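Trichomaglin (PDB 1SGL) probably cleaves RNA as an S-like ribonuclease of the ribonuclease T2 family. Local coordinates at residues Leu168-Asp171 with Leu175-Lys178. Numbering follows the deposited sequence.
Sequences LRCD and LVQK
D171 and L175 clasp each other twice where the hairpin turns. The backbone N of D171 donates to L175 O at 2.8 Å, and the carboxylate answers by taking L175 N on OD1, with the N-H coming in from above the carboxylate plane. With CG set between its own backbone N and carbonyl carbon (chi1 56°), D171 reaches across to L175, and OD2 rests against L175 CB. OD1 also accepts from E173 N inside the turn, while OD2 accepts a hydrogen bond from a water, whose own link to Q177 NE2 is weak and doubtful. Shortened to an alanine, this residue is likely to leave L175 N and E173 N without their shared acceptor, the turn then resting on the backbone bond between D171 N and L175 O. Strand 167-170 pairs here with strand 176-184, which also pairs with strand 7-14 in the antiparallel sheet of this ribonuclease T2 fold, and a classic beta bulge sets Q177 and K178 opposite the single R169, whose O accepts Q177 N at 2.8 Å and K178 N at 3.2 Å. R169 N returns a bond to K178 O, and R169 CB and K178 CB start out on one face, 4.4 Å apart. On the other face C170, in disulfide linkage with C198, lays SG 4.0 Å from V176 CG2.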
ATOM      1  N   LEU A 168      -2.213  11.164   3.191  1.00 22.21           N
ATOM      2  CA  LEU A 168      -3.380  10.778   2.401  1.00 23.66           C
ATOM      3  C   LEU A 168      -3.337  11.421   1.026  1.00 24.27           C
ATOM      4  O   LEU A 168      -2.907  12.567   0.877  1.00 25.45           O
ATOM      5  CB  LEU A 168      -4.675  11.199   3.091  1.00 25.03           C
ATOM      6  CG  LEU A 168      -5.359  10.269   4.095  1.00 27.55           C
ATOM      7  CD1 LEU A 168      -5.958   9.079   3.358  1.00 28.56           C
ATOM      8  CD2 LEU A 168      -4.374   9.828   5.161  1.00 27.03           C
ATOM      9  N   ARG A 169      -3.785  10.674   0.023  1.00 23.95           N
ATOM     10  CA  ARG A 169      -3.820  11.158  -1.344  1.00 24.84           C
ATOM     11  C   ARG A 169      -5.187  10.811  -1.940  1.00 24.04           C
ATOM     12  O   ARG A 169      -5.625   9.662  -1.878  1.00 23.33           O
ATOM     13  CB  ARG A 169      -2.699  10.507  -2.146  1.00 27.83           C
ATOM     14  CG  ARG A 169      -2.374  11.238  -3.437  1.00 35.52           C
ATOM     15  CD  ARG A 169      -0.857  11.349  -3.615  1.00 39.82           C
ATOM     16  NE  ARG A 169      -0.496  12.248  -4.703  1.00 43.52           N
ATOM     17  CZ  ARG A 169       0.751  12.599  -5.000  1.00 45.84           C
ATOM     18  NH1 ARG A 169       1.767  12.123  -4.287  1.00 46.20           N
ATOM     19  NH2 ARG A 169       0.981  13.433  -6.008  1.00 47.66           N
ATOM     20  N   CYS A 170      -5.859  11.819  -2.492  1.00 23.25           N
ATOM     21  CA  CYS A 170      -7.188  11.672  -3.089  1.00 22.36           C
ATOM     22  C   CYS A 170      -7.153  11.984  -4.581  1.00 22.81           C
ATOM     23  O   CYS A 170      -6.227  12.633  -5.054  1.00 22.26           O
ATOM     24  CB  CYS A 170      -8.177  12.652  -2.438  1.00 21.90           C
ATOM     25  SG  CYS A 170      -8.660  12.248  -0.733  1.00 23.27           S
ATOM     26  N   ASP A 171      -8.149  11.510  -5.328  1.00 22.34           N
ATOM     27  CA  ASP A 171      -8.192  11.862  -6.736  1.00 23.66           C
ATOM     28  C   ASP A 171      -8.873  13.240  -6.762  1.00 23.36           C
ATOM     29  O   ASP A 171      -9.135  13.820  -5.705  1.00 23.35           O
ATOM     30  CB  ASP A 171      -8.961  10.826  -7.580  1.00 23.10           C
ATOM     31  CG  ASP A 171     -10.377  10.584  -7.093  1.00 24.38           C
ATOM     32  OD1 ASP A 171     -10.959  11.447  -6.406  1.00 22.27           O
ATOM     33  OD2 ASP A 171     -10.917   9.512  -7.429  1.00 26.01           O
ATOM     34  N   LEU A 175     -12.062  11.307  -3.872  1.00 22.65           N
ATOM     35  CA  LEU A 175     -12.029   9.914  -3.433  1.00 23.39           C
ATOM     36  C   LEU A 175     -10.645   9.594  -2.906  1.00 22.24           C
ATOM     37  O   LEU A 175      -9.642   9.977  -3.506  1.00 20.71           O
ATOM     38  CB  LEU A 175     -12.364   8.954  -4.581  1.00 23.24           C
ATOM     39  CG  LEU A 175     -13.847   8.677  -4.878  1.00 26.74           C
ATOM     40  CD1 LEU A 175     -14.578   9.973  -5.205  1.00 27.35           C
ATOM     41  CD2 LEU A 175     -13.960   7.703  -6.046  1.00 26.23           C
ATOM     42  N   VAL A 176     -10.597   8.905  -1.772  1.00 22.86           N
ATOM     43  CA  VAL A 176      -9.330   8.510  -1.169  1.00 21.96           C
ATOM     44  C   VAL A 176      -8.708   7.427  -2.043  1.00 22.32           C
ATOM     45  O   VAL A 176      -9.348   6.416  -2.347  1.00 21.86           O
ATOM     46  CB  VAL A 176      -9.537   7.939   0.254  1.00 22.46           C
ATOM     47  CG1 VAL A 176      -8.232   7.331   0.762  1.00 22.03           C
ATOM     48  CG2 VAL A 176     -10.015   9.039   1.199  1.00 21.52           C
ATOM     49  N   GLN A 177      -7.467   7.638  -2.463  1.00 21.98           N
ATOM     50  CA  GLN A 177      -6.799   6.651  -3.297  1.00 23.08           C
ATOM     51  C   GLN A 177      -5.751   5.867  -2.545  1.00 21.89           C
ATOM     52  O   GLN A 177      -5.695   4.646  -2.637  1.00 22.78           O
ATOM     53  CB  GLN A 177      -6.103   7.301  -4.495  1.00 23.55           C
ATOM     54  CG  GLN A 177      -7.011   7.878  -5.544  1.00 28.58           C
ATOM     55  CD  GLN A 177      -6.223   8.470  -6.700  1.00 29.90           C
ATOM     56  OE1 GLN A 177      -5.301   9.264  -6.498  1.00 30.79           O
ATOM     57  NE2 GLN A 177      -6.584   8.089  -7.916  1.00 32.13           N
ATOM     58  N   LYS A 178      -4.912   6.583  -1.810  1.00 21.95           N
ATOM     59  CA  LYS A 178      -3.819   5.957  -1.096  1.00 23.08           C
ATOM     60  C   LYS A 178      -3.600   6.552   0.286  1.00 21.71           C
ATOM     61  O   LYS A 178      -3.936   7.705   0.551  1.00 21.15           O
ATOM     62  CB  LYS A 178      -2.535   6.123  -1.916  1.00 25.85           C
ATOM     63  CG  LYS A 178      -2.705   5.784  -3.389  1.00 31.92           C
ATOM     64  CD  LYS A 178      -1.611   6.402  -4.271  1.00 35.25           C
ATOM     65  CE  LYS A 178      -0.241   5.781  -4.028  1.00 37.78           C
ATOM     66  NZ  LYS A 178       0.292   6.081  -2.676  1.00 40.48           N
TER
HETATM   67  O   HOH W   1      -8.895   7.773  -8.912  1.00 45.33           O